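Local coordinates for putative adenosine kinase (Schistosoma mansoni, PDB 3VAS), which probably catalyses the ATP-dependent phosphorylation of adenosine to AMP and belongs to the ribokinase-like pfkB family, at residues P98-A109 against D124-E134; I231-E241 against R276-R284. All blocks are in the same frame, centred on the assembly; numbering follows the deposited sequence.

Both contacts join neighbouring parallel strands of the ribokinase-type fold, but on opposite sides of the chain's centre, with their own centres about 26 Å apart and no atoms touching. Contact 1 closes a beta-alpha-beta unit and runs from buried strand 101-107 to a more exposed partner, 124-134, so that its ends reach the surface. Contact 2 sits deeper, between strands 236-240 and 279-284, each of which has a further strand on its other side. Contact 1 buries more surface, about 1014 against 779 Å², with aromatic and aliphatic side chains prominent, and a water bridges one end. Contact 2 adds charge: a buried arginine at one end and a salt bridge at the other.

Contact 1 (P98-A109 against D124-E134); sequences PFVCSYVGCIGA and DLVTEFQIAEE
In the beta-alpha-beta unit formed by strand 101-107, helix 111-122 and strand 126-131, the two strands pair in parallel, Ser102 beside Val126 and Cys106 beside Gln130. Tyr103 uses both its backbone groups: its N donates to Val126 O (2.9 Å), and its O accepts from Glu128 N. The pattern is broken around Glu128 and resumes where Gln130 N reaches Gly105 O at 2.8 Å. On the face carrying Tyr103, Thr127 and Ile107, the CE1 corner of the Phe129 ring comes to the edge of the Tyr103 ring, 3.8 Å from CE2, with the ring planes 62° apart. Phe129 CD1 also meets the CG2 branch of Ile107, and helix 111-122 packs on the same phenylalanine through Lys117 and Cys120. The Tyr103 side chain lies about 7 Å from the bound adenosine. Further back, Leu125 holds its CG trans to the backbone N (chi1 175°), which brings CD1 tightly against Cys101 CB at 3.5 Å. On the other face, Cys106 SG rests against Gln130 CG, while the amide beyond turns to Ser163. Past the strand ends, one water accepts from Ala109 N (3.0 Å) and donates to Ala132 O (2.8 Å).

Contact 2 (I231-E241 against R276-R284); sequences ISYSNIVFGNE and RKRLVIITR
Arg278 runs past the turn at Ile231-Ser234 and then bends at chi3 (52°), a kink that lays its guanidinium crosswise to Ile231. The CG2 methyl of Ile231 covers one face of that group, 3.7 Å from NE, while Ser234 O lies at its edge near the plane. The buried NE donates to Ile265 O, and the aliphatic part of the arginine runs alongside Val237, with CD 3.8 Å from Val237 CG2. On one face of the sheet, Phe238 and Ile281 point the same way, side by side, Phe238 CE1 touching Ile281 CD1 at 4.0 Å; Phe322 and Phe326 of helix 318-330 pack on Ile281. On the other face, Ile282 turns its CD1 back over Gly239 CA (3.9 Å). At the far end Glu241 and Arg284 form a salt bridge, OE1 to NE at 3.2 Å. The bond is nearly straight (176°) and lies in the guanidinium plane but comes from above the carboxylate; the carboxylate and guanidinium planes stand 89° apart. A water donating to Glu241 OE2 and Arg284 O ties the same pair. Backbone bonds such as Val237 N to Leu279 O (2.8 Å) join this parallel pair, part of the central sheet of the alpha/beta ribokinase fold.

Contact 1 (P98-A109 against D124-E134)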
loop_
_atom_site.group_PDB
_atom_site.type_symbol
_atom_site.label_atom_id
_atom_site.label_comp_id
_atom_site.label_asym_id
_atom_site.label_seq_id
_atom_site.Cartn_x
_atom_site.Cartn_y
_atom_site.Cartn_z
ATOM N N PRO A 98 6.868 -12.658 -16.504
ATOM C CA PRO A 98 8.019 -12.569 -15.595
ATOM C C PRO A 98 8.758 -11.235 -15.698
ATOM O O PRO A 98 9.036 -10.773 -16.801
ATOM C CB PRO A 98 8.929 -13.715 -16.057
ATOM C CG PRO A 98 8.027 -14.658 -16.818
ATOM C CD PRO A 98 6.972 -13.794 -17.440
ATOM N N PHE A 99 9.034 -10.625 -14.547
ATOM C CA PHE A 99 9.929 -9.469 -14.426
ATOM C C PHE A 99 9.339 -8.139 -14.885
ATOM O O PHE A 99 10.060 -7.154 -15.031
ATOM C CB PHE A 99 11.268 -9.728 -15.132
ATOM C CG PHE A 99 11.809 -11.114 -14.916
ATOM C CD1 PHE A 99 12.198 -11.895 -15.994
ATOM C CD2 PHE A 99 11.920 -11.639 -13.638
ATOM C CE1 PHE A 99 12.692 -13.175 -15.802
ATOM C CE2 PHE A 99 12.415 -12.918 -13.438
ATOM C CZ PHE A 99 12.803 -13.686 -14.521
ATOM N N VAL A 100 8.030 -8.097 -15.101
ATOM C CA VAL A 100 7.391 -6.832 -15.452
ATOM C C VAL A 100 7.471 -5.835 -14.284
ATOM O O VAL A 100 7.505 -4.620 -14.495
ATOM C CB VAL A 100 5.927 -7.029 -15.940
ATOM C CG1 VAL A 100 5.074 -7.673 -14.865
ATOM C CG2 VAL A 100 5.319 -5.711 -16.381
ATOM N N CYS A 101 7.539 -6.349 -13.057
ATOM C CA CYS A 101 7.574 -5.479 -11.880
ATOM C C CYS A 101 8.918 -5.483 -11.152
ATOM O O CYS A 101 9.615 -6.499 -11.109
ATOM C CB CYS A 101 6.446 -5.826 -10.903
ATOM S SG CYS A 101 4.776 -5.557 -11.528
ATOM N N SER A 102 9.258 -4.330 -10.576
ATOM C CA SER A 102 10.486 -4.148 -9.812
ATOM C C SER A 102 10.145 -3.621 -8.425
ATOM O O SER A 102 9.224 -2.815 -8.275
ATOM C CB SER A 102 11.404 -3.139 -10.501
ATOM O OG SER A 102 11.909 -3.631 -11.725
ATOM N N TYR A 103 10.896 -4.069 -7.421
ATOM C CA TYR A 103 10.697 -3.608 -6.052
ATOM C C TYR A 103 12.015 -3.353 -5.319
ATOM O O TYR A 103 12.961 -4.140 -5.419
ATOM C CB TYR A 103 9.853 -4.607 -5.260
ATOM C CG TYR A 103 9.605 -4.201 -3.819
ATOM C CD1 TYR A 103 8.553 -3.351 -3.488
ATOM C CD2 TYR A 103 10.411 -4.678 -2.788
ATOM C CE1 TYR A 103 8.312 -2.987 -2.172
ATOM C CE2 TYR A 103 10.182 -4.322 -1.465
ATOM C CZ TYR A 103 9.131 -3.474 -1.162
ATOM O OH TYR A 103 8.897 -3.107 0.150
ATOM N N VAL A 104 12.050 -2.249 -4.578
ATOM C CA VAL A 104 13.183 -1.884 -3.734
ATOM C C VAL A 104 12.717 -1.646 -2.297
ATOM O O VAL A 104 11.749 -0.920 -2.062
ATOM C CB VAL A 104 13.863 -0.600 -4.251
ATOM C CG1 VAL A 104 14.859 -0.060 -3.225
ATOM C CG2 VAL A 104 14.536 -0.853 -5.596
ATOM N N GLY A 105 13.405 -2.263 -1.339
ATOM C CA GLY A 105 13.119 -2.059 0.071
ATOM C C GLY A 105 14.306 -2.477 0.919
ATOM O O GLY A 105 15.267 -3.052 0.402
ATOM N N CYS A 106 14.248 -2.203 2.220
ATOM C CA CYS A 106 15.344 -2.582 3.115
ATOM C C CYS A 106 14.955 -3.646 4.143
ATOM O O CYS A 106 14.070 -3.434 4.978
ATOM C CB CYS A 106 15.931 -1.353 3.822
ATOM S SG CYS A 106 17.427 -1.707 4.788
ATOM N N ILE A 107 15.630 -4.789 4.075
ATOM C CA ILE A 107 15.453 -5.861 5.046
ATOM C C ILE A 107 16.722 -6.019 5.888
ATOM O O ILE A 107 17.770 -5.452 5.560
ATOM C CB ILE A 107 15.162 -7.211 4.358
ATOM C CG1 ILE A 107 16.293 -7.568 3.385
ATOM C CG2 ILE A 107 13.805 -7.187 3.639
ATOM C CD1 ILE A 107 16.205 -8.991 2.824
ATOM N N GLY A 108 16.623 -6.793 6.968
ATOM C CA GLY A 108 17.784 -7.132 7.769
ATOM C C GLY A 108 18.465 -8.395 7.263
ATOM O O GLY A 108 17.957 -9.062 6.359
ATOM N N ALA A 109 19.620 -8.723 7.839
ATOM C CA ALA A 109 20.339 -9.938 7.469
ATOM C C ALA A 109 19.913 -11.092 8.367
ATOM O O ALA A 109 20.721 -11.663 9.095
ATOM C CB ALA A 109 21.848 -9.722 7.560
ATOM N N ASP A 124 8.482 -14.092 -9.578
ATOM C CA ASP A 124 9.145 -13.432 -10.713
ATOM C C ASP A 124 9.176 -11.908 -10.586
ATOM O O ASP A 124 9.198 -11.190 -11.585
ATOM C CB ASP A 124 8.520 -13.835 -12.051
ATOM C CG ASP A 124 8.683 -15.308 -12.345
ATOM O OD1 ASP A 124 9.674 -15.902 -11.871
ATOM O OD2 ASP A 124 7.818 -15.868 -13.049
ATOM N N LEU A 125 9.174 -11.426 -9.350
ATOM C CA LEU A 125 9.328 -10.005 -9.077
ATOM C C LEU A 125 10.813 -9.659 -8.943
ATOM O O LEU A 125 11.496 -10.170 -8.057
ATOM C CB LEU A 125 8.565 -9.647 -7.797
ATOM C CG LEU A 125 8.665 -8.233 -7.234
ATOM C CD1 LEU A 125 8.136 -7.232 -8.228
ATOM C CD2 LEU A 125 7.903 -8.134 -5.921
ATOM N N VAL A 126 11.321 -8.813 -9.833
ATOM C CA VAL A 126 12.708 -8.364 -9.737
ATOM C C VAL A 126 12.883 -7.450 -8.523
ATOM O O VAL A 126 12.141 -6.485 -8.354
ATOM C CB VAL A 126 13.170 -7.619 -11.014
ATOM C CG1 VAL A 126 14.500 -6.911 -10.772
ATOM C CG2 VAL A 126 13.289 -8.581 -12.183
ATOM N N THR A 127 13.853 -7.765 -7.672
ATOM C CA THR A 127 14.104 -6.958 -6.486
ATOM C C THR A 127 15.556 -6.509 -6.378
ATOM O O THR A 127 16.465 -7.156 -6.895
ATOM C CB THR A 127 13.729 -7.705 -5.190
ATOM O OG1 THR A 127 14.518 -8.896 -5.069
ATOM C CG2 THR A 127 12.256 -8.072 -5.188
ATOM N N GLU A 128 15.756 -5.379 -5.709
ATOM C CA GLU A 128 17.081 -4.948 -5.291
ATOM C C GLU A 128 16.990 -4.484 -3.844
ATOM O O GLU A 128 16.821 -3.295 -3.567
ATOM C CB GLU A 128 17.613 -3.828 -6.188
ATOM C CG GLU A 128 18.063 -4.287 -7.567
ATOM C CD GLU A 128 19.327 -5.139 -7.533
ATOM O OE1 GLU A 128 20.056 -5.109 -6.516
ATOM O OE2 GLU A 128 19.594 -5.839 -8.532
ATOM N N PHE A 129 17.081 -5.436 -2.923
ATOM C CA PHE A 129 16.959 -5.126 -1.506
ATOM C C PHE A 129 18.216 -4.470 -0.973
ATOM O O PHE A 129 19.330 -4.836 -1.346
ATOM C CB PHE A 129 16.671 -6.390 -0.693
ATOM C CG PHE A 129 15.266 -6.893 -0.831
ATOM C CD1 PHE A 129 14.222 -6.258 -0.173
ATOM C CD2 PHE A 129 14.987 -8.002 -1.613
ATOM C CE1 PHE A 129 12.925 -6.717 -0.294
ATOM C CE2 PHE A 129 13.691 -8.466 -1.738
ATOM C CZ PHE A 129 12.660 -7.824 -1.080
ATOM N N GLN A 130 18.027 -3.486 -0.105
ATOM C CA GLN A 130 19.118 -2.973 0.701
ATOM C C GLN A 130 19.133 -3.808 1.971
ATOM O O GLN A 130 18.081 -4.118 2.533
ATOM C CB GLN A 130 18.892 -1.499 1.035
ATOM C CG GLN A 130 19.972 -0.879 1.909
ATOM C CD GLN A 130 19.671 0.566 2.242
ATOM O OE1 GLN A 130 18.772 1.168 1.656
ATOM N NE2 GLN A 130 20.414 1.130 3.189
ATOM N N ILE A 131 20.313 -4.212 2.410
ATOM C CA ILE A 131 20.396 -5.005 3.625
ATOM C C ILE A 131 20.884 -4.101 4.752
ATOM O O ILE A 131 21.899 -3.413 4.613
ATOM C CB ILE A 131 21.297 -6.257 3.454
ATOM C CG1 ILE A 131 20.536 -7.397 2.766
ATOM C CG2 ILE A 131 21.751 -6.772 4.805
ATOM C CD1 ILE A 131 20.091 -7.131 1.342
ATOM N N ALA A 132 20.136 -4.075 5.850
ATOM C CA ALA A 132 20.493 -3.244 6.990
ATOM C C ALA A 132 21.705 -3.810 7.728
ATOM O O ALA A 132 21.886 -5.026 7.803
ATOM C CB ALA A 132 19.311 -3.105 7.935
ATOM N N GLU A 133 22.539 -2.918 8.255
ATOM C CA GLU A 133 23.664 -3.307 9.097
ATOM C C GLU A 133 23.173 -4.070 10.321
ATOM O O GLU A 133 22.233 -3.642 10.991
ATOM C CB GLU A 133 24.442 -2.070 9.537
ATOM C CG GLU A 133 25.362 -1.503 8.473
ATOM C CD GLU A 133 26.660 -2.277 8.365
ATOM O OE1 GLU A 133 27.363 -2.130 7.341
ATOM O OE2 GLU A 133 26.983 -3.029 9.312
ATOM N N GLU A 134 23.803 -5.206 10.603
ATOM C CA GLU A 134 23.438 -6.011 11.762
ATOM C C GLU A 134 23.741 -5.218 13.034
ATOM O O GLU A 134 24.684 -4.434 13.061
ATOM C CB GLU A 134 24.189 -7.351 11.745
ATOM C CG GLU A 134 24.063 -8.112 10.423
ATOM C CD GLU A 134 24.573 -9.551 10.502
ATOM O OE1 GLU A 134 25.287 -9.987 9.571
ATOM O OE2 GLU A 134 24.250 -10.250 11.487
HETATM O O HOH W 1 20.771 -6.713 9.727
#

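Contact 2 (I231-E241 against R276-R284)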
loop_
_atom_site.group_PDB
_atom_site.type_symbol
_atom_site.label_atom_id
_atom_site.label_comp_id
_atom_site.label_asym_id
_atom_site.label_seq_id
_atom_site.Cartn_x
_atom_site.Cartn_y
_atom_site.Cartn_z
ATOM N N ILE A 231 1.000 14.059 -3.367
ATOM C CA ILE A 231 -0.173 14.221 -4.217
ATOM C C ILE A 231 0.151 15.109 -5.420
ATOM O O ILE A 231 -0.306 14.845 -6.536
ATOM C CB ILE A 231 -1.381 14.779 -3.428
ATOM C CG1 ILE A 231 -1.872 13.742 -2.412
ATOM C CG2 ILE A 231 -2.513 15.157 -4.363
ATOM C CD1 ILE A 231 -3.027 14.218 -1.555
ATOM N N SER A 232 0.984 16.129 -5.206
ATOM C CA SER A 232 1.293 17.079 -6.279
ATOM C C SER A 232 2.136 16.476 -7.416
ATOM O O SER A 232 2.305 17.103 -8.462
ATOM C CB SER A 232 1.914 18.380 -5.730
ATOM O OG SER A 232 3.278 18.222 -5.367
ATOM N N TYR A 233 2.644 15.260 -7.216
ATOM C CA TYR A 233 3.345 14.536 -8.282
ATOM C C TYR A 233 2.574 13.287 -8.714
ATOM O O TYR A 233 2.995 12.571 -9.626
ATOM C CB TYR A 233 4.754 14.120 -7.837
ATOM C CG TYR A 233 5.684 15.270 -7.504
ATOM C CD1 TYR A 233 5.742 15.791 -6.217
ATOM C CD2 TYR A 233 6.508 15.824 -8.475
ATOM C CE1 TYR A 233 6.590 16.838 -5.905
ATOM C CE2 TYR A 233 7.361 16.872 -8.174
ATOM C CZ TYR A 233 7.398 17.376 -6.885
ATOM O OH TYR A 233 8.240 18.419 -6.574
ATOM N N SER A 234 1.449 13.022 -8.056
ATOM C CA SER A 234 0.711 11.784 -8.287
ATOM C C SER A 234 -0.332 11.932 -9.384
ATOM O O SER A 234 -1.105 12.887 -9.388
ATOM C CB SER A 234 0.036 11.317 -6.999
ATOM O OG SER A 234 0.989 11.114 -5.973
ATOM N N ASN A 235 -0.349 10.983 -10.314
ATOM C CA ASN A 235 -1.377 10.948 -11.345
ATOM C C ASN A 235 -2.622 10.226 -10.854
ATOM O O ASN A 235 -3.731 10.498 -11.314
ATOM C CB ASN A 235 -0.845 10.271 -12.604
ATOM C CG ASN A 235 0.456 10.873 -13.074
ATOM O OD1 ASN A 235 1.538 10.432 -12.674
ATOM N ND2 ASN A 235 0.362 11.894 -13.917
ATOM N N ILE A 236 -2.427 9.298 -9.921
ATOM C CA ILE A 236 -3.531 8.540 -9.336
ATOM C C ILE A 236 -3.356 8.448 -7.821
ATOM O O ILE A 236 -2.271 8.123 -7.337
ATOM C CB ILE A 236 -3.612 7.108 -9.919
ATOM C CG1 ILE A 236 -3.701 7.145 -11.448
ATOM C CG2 ILE A 236 -4.802 6.348 -9.338
ATOM C CD1 ILE A 236 -3.832 5.773 -12.084
ATOM N N VAL A 237 -4.422 8.743 -7.079
ATOM C CA VAL A 237 -4.385 8.657 -5.621
ATOM C C VAL A 237 -5.460 7.707 -5.109
ATOM O O VAL A 237 -6.636 7.846 -5.453
ATOM C CB VAL A 237 -4.576 10.043 -4.955
ATOM C CG1 VAL A 237 -4.541 9.918 -3.437
ATOM C CG2 VAL A 237 -3.515 11.024 -5.435
ATOM N N PHE A 238 -5.044 6.738 -4.298
ATOM C CA PHE A 238 -5.955 5.790 -3.673
ATOM C C PHE A 238 -6.133 6.144 -2.203
ATOM O O PHE A 238 -5.185 6.572 -1.538
ATOM C CB PHE A 238 -5.392 4.366 -3.748
ATOM C CG PHE A 238 -5.268 3.816 -5.143
ATOM C CD1 PHE A 238 -6.306 3.091 -5.709
ATOM C CD2 PHE A 238 -4.105 3.995 -5.875
ATOM C CE1 PHE A 238 -6.192 2.567 -6.982
ATOM C CE2 PHE A 238 -3.980 3.468 -7.159
ATOM C CZ PHE A 238 -5.027 2.754 -7.711
ATOM N N GLY A 239 -7.339 5.937 -1.687
ATOM C CA GLY A 239 -7.600 6.149 -0.275
ATOM C C GLY A 239 -8.802 5.348 0.169
ATOM O O GLY A 239 -9.537 4.817 -0.663
ATOM N N ASN A 240 -9.000 5.240 1.476
ATOM C CA ASN A 240 -10.249 4.690 2.001
ATOM C C ASN A 240 -11.012 5.749 2.800
ATOM O O ASN A 240 -10.546 6.878 2.933
ATOM C CB ASN A 240 -10.020 3.402 2.810
ATOM C CG ASN A 240 -9.223 3.629 4.092
ATOM O OD1 ASN A 240 -9.162 4.737 4.620
ATOM N ND2 ASN A 240 -8.612 2.564 4.600
ATOM N N GLU A 241 -12.170 5.379 3.336
ATOM C CA GLU A 241 -13.034 6.337 4.023
ATOM C C GLU A 241 -12.382 7.009 5.244
ATOM O O GLU A 241 -12.465 8.226 5.396
ATOM C CB GLU A 241 -14.368 5.686 4.404
ATOM C CG GLU A 241 -15.418 6.679 4.892
ATOM C CD GLU A 241 -16.831 6.212 4.610
ATOM O OE1 GLU A 241 -17.663 7.051 4.205
ATOM O OE2 GLU A 241 -17.109 5.007 4.789
ATOM N N ARG A 276 -3.005 19.109 -15.876
ATOM C CA ARG A 276 -2.864 17.669 -16.009
ATOM C C ARG A 276 -3.995 16.982 -15.255
ATOM O O ARG A 276 -4.523 17.521 -14.284
ATOM C CB ARG A 276 -1.504 17.240 -15.445
ATOM C CG ARG A 276 -1.045 15.850 -15.837
ATOM C CD ARG A 276 0.298 15.503 -15.187
ATOM N NE ARG A 276 1.445 16.162 -15.819
ATOM C CZ ARG A 276 2.051 17.248 -15.342
ATOM N NH1 ARG A 276 1.618 17.818 -14.228
ATOM N NH2 ARG A 276 3.091 17.767 -15.979
ATOM N N LYS A 277 -4.369 15.792 -15.708
ATOM C CA LYS A 277 -5.440 15.029 -15.077
ATOM C C LYS A 277 -4.935 14.148 -13.929
ATOM O O LYS A 277 -4.011 13.349 -14.107
ATOM C CB LYS A 277 -6.146 14.170 -16.129
ATOM C CG LYS A 277 -6.999 13.048 -15.571
ATOM C CD LYS A 277 -7.741 12.324 -16.693
ATOM C CE LYS A 277 -8.484 11.105 -16.171
ATOM N NZ LYS A 277 -9.387 10.518 -17.200
ATOM N N ARG A 278 -5.532 14.302 -12.751
ATOM C CA ARG A 278 -5.264 13.384 -11.648
ATOM C C ARG A 278 -6.521 12.620 -11.271
ATOM O O ARG A 278 -7.585 13.209 -11.117
ATOM C CB ARG A 278 -4.718 14.103 -10.413
ATOM C CG ARG A 278 -4.550 13.158 -9.218
ATOM C CD ARG A 278 -3.667 13.740 -8.127
ATOM N NE ARG A 278 -4.110 15.064 -7.742
ATOM C CZ ARG A 278 -3.429 16.179 -7.963
ATOM N NH1 ARG A 278 -2.245 16.143 -8.556
ATOM N NH2 ARG A 278 -3.944 17.332 -7.580
ATOM N N LEU A 279 -6.384 11.308 -11.115
ATOM C CA LEU A 279 -7.503 10.445 -10.764
ATOM C C LEU A 279 -7.485 10.118 -9.272
ATOM O O LEU A 279 -6.445 9.760 -8.721
ATOM C CB LEU A 279 -7.442 9.157 -11.592
ATOM C CG LEU A 279 -8.552 8.136 -11.356
ATOM C CD1 LEU A 279 -9.897 8.730 -11.738
ATOM C CD2 LEU A 279 -8.282 6.849 -12.128
ATOM N N VAL A 280 -8.634 10.248 -8.617
ATOM C CA VAL A 280 -8.737 9.943 -7.193
ATOM C C VAL A 280 -9.799 8.871 -6.959
ATOM O O VAL A 280 -10.911 8.963 -7.476
ATOM C CB VAL A 280 -9.062 11.210 -6.368
ATOM C CG1 VAL A 280 -9.103 10.892 -4.880
ATOM C CG2 VAL A 280 -8.035 12.304 -6.653
ATOM N N ILE A 281 -9.442 7.844 -6.193
ATOM C CA ILE A 281 -10.351 6.735 -5.923
ATOM C C ILE A 281 -10.410 6.487 -4.424
ATOM O O ILE A 281 -9.400 6.173 -3.800
ATOM C CB ILE A 281 -9.889 5.439 -6.626
ATOM C CG1 ILE A 281 -9.747 5.667 -8.133
ATOM C CG2 ILE A 281 -10.838 4.280 -6.316
ATOM C CD1 ILE A 281 -9.199 4.472 -8.898
ATOM N N ILE A 282 -11.595 6.634 -3.848
ATOM C CA ILE A 282 -11.771 6.441 -2.418
ATOM C C ILE A 282 -12.684 5.252 -2.159
ATOM O O ILE A 282 -13.876 5.301 -2.464
ATOM C CB ILE A 282 -12.380 7.698 -1.753
ATOM C CG1 ILE A 282 -11.520 8.930 -2.044
ATOM C CG2 ILE A 282 -12.551 7.490 -0.247
ATOM C CD1 ILE A 282 -10.086 8.797 -1.578
ATOM N N THR A 283 -12.128 4.184 -1.599
ATOM C CA THR A 283 -12.937 3.011 -1.285
ATOM C C THR A 283 -13.689 3.214 0.034
ATOM O O THR A 283 -13.262 3.996 0.884
ATOM C CB THR A 283 -12.089 1.721 -1.246
ATOM O OG1 THR A 283 -11.027 1.864 -0.294
ATOM C CG2 THR A 283 -11.495 1.433 -2.624
ATOM N N ARG A 284 -14.815 2.522 0.193
ATOM C CA ARG A 284 -15.688 2.728 1.351
ATOM C C ARG A 284 -16.253 1.410 1.894
ATOM O O ARG A 284 -17.433 1.321 2.246
ATOM C CB ARG A 284 -16.840 3.680 0.985
ATOM C CG ARG A 284 -16.403 5.106 0.658
ATOM C CD ARG A 284 -17.578 6.013 0.296
ATOM N NE ARG A 284 -18.616 6.032 1.323
ATOM C CZ ARG A 284 -19.872 5.629 1.136
ATOM N NH1 ARG A 284 -20.264 5.168 -0.049
ATOM N NH2 ARG A 284 -20.744 5.692 2.138
HETATM O O HOH W 2 -18.663 2.836 4.426
#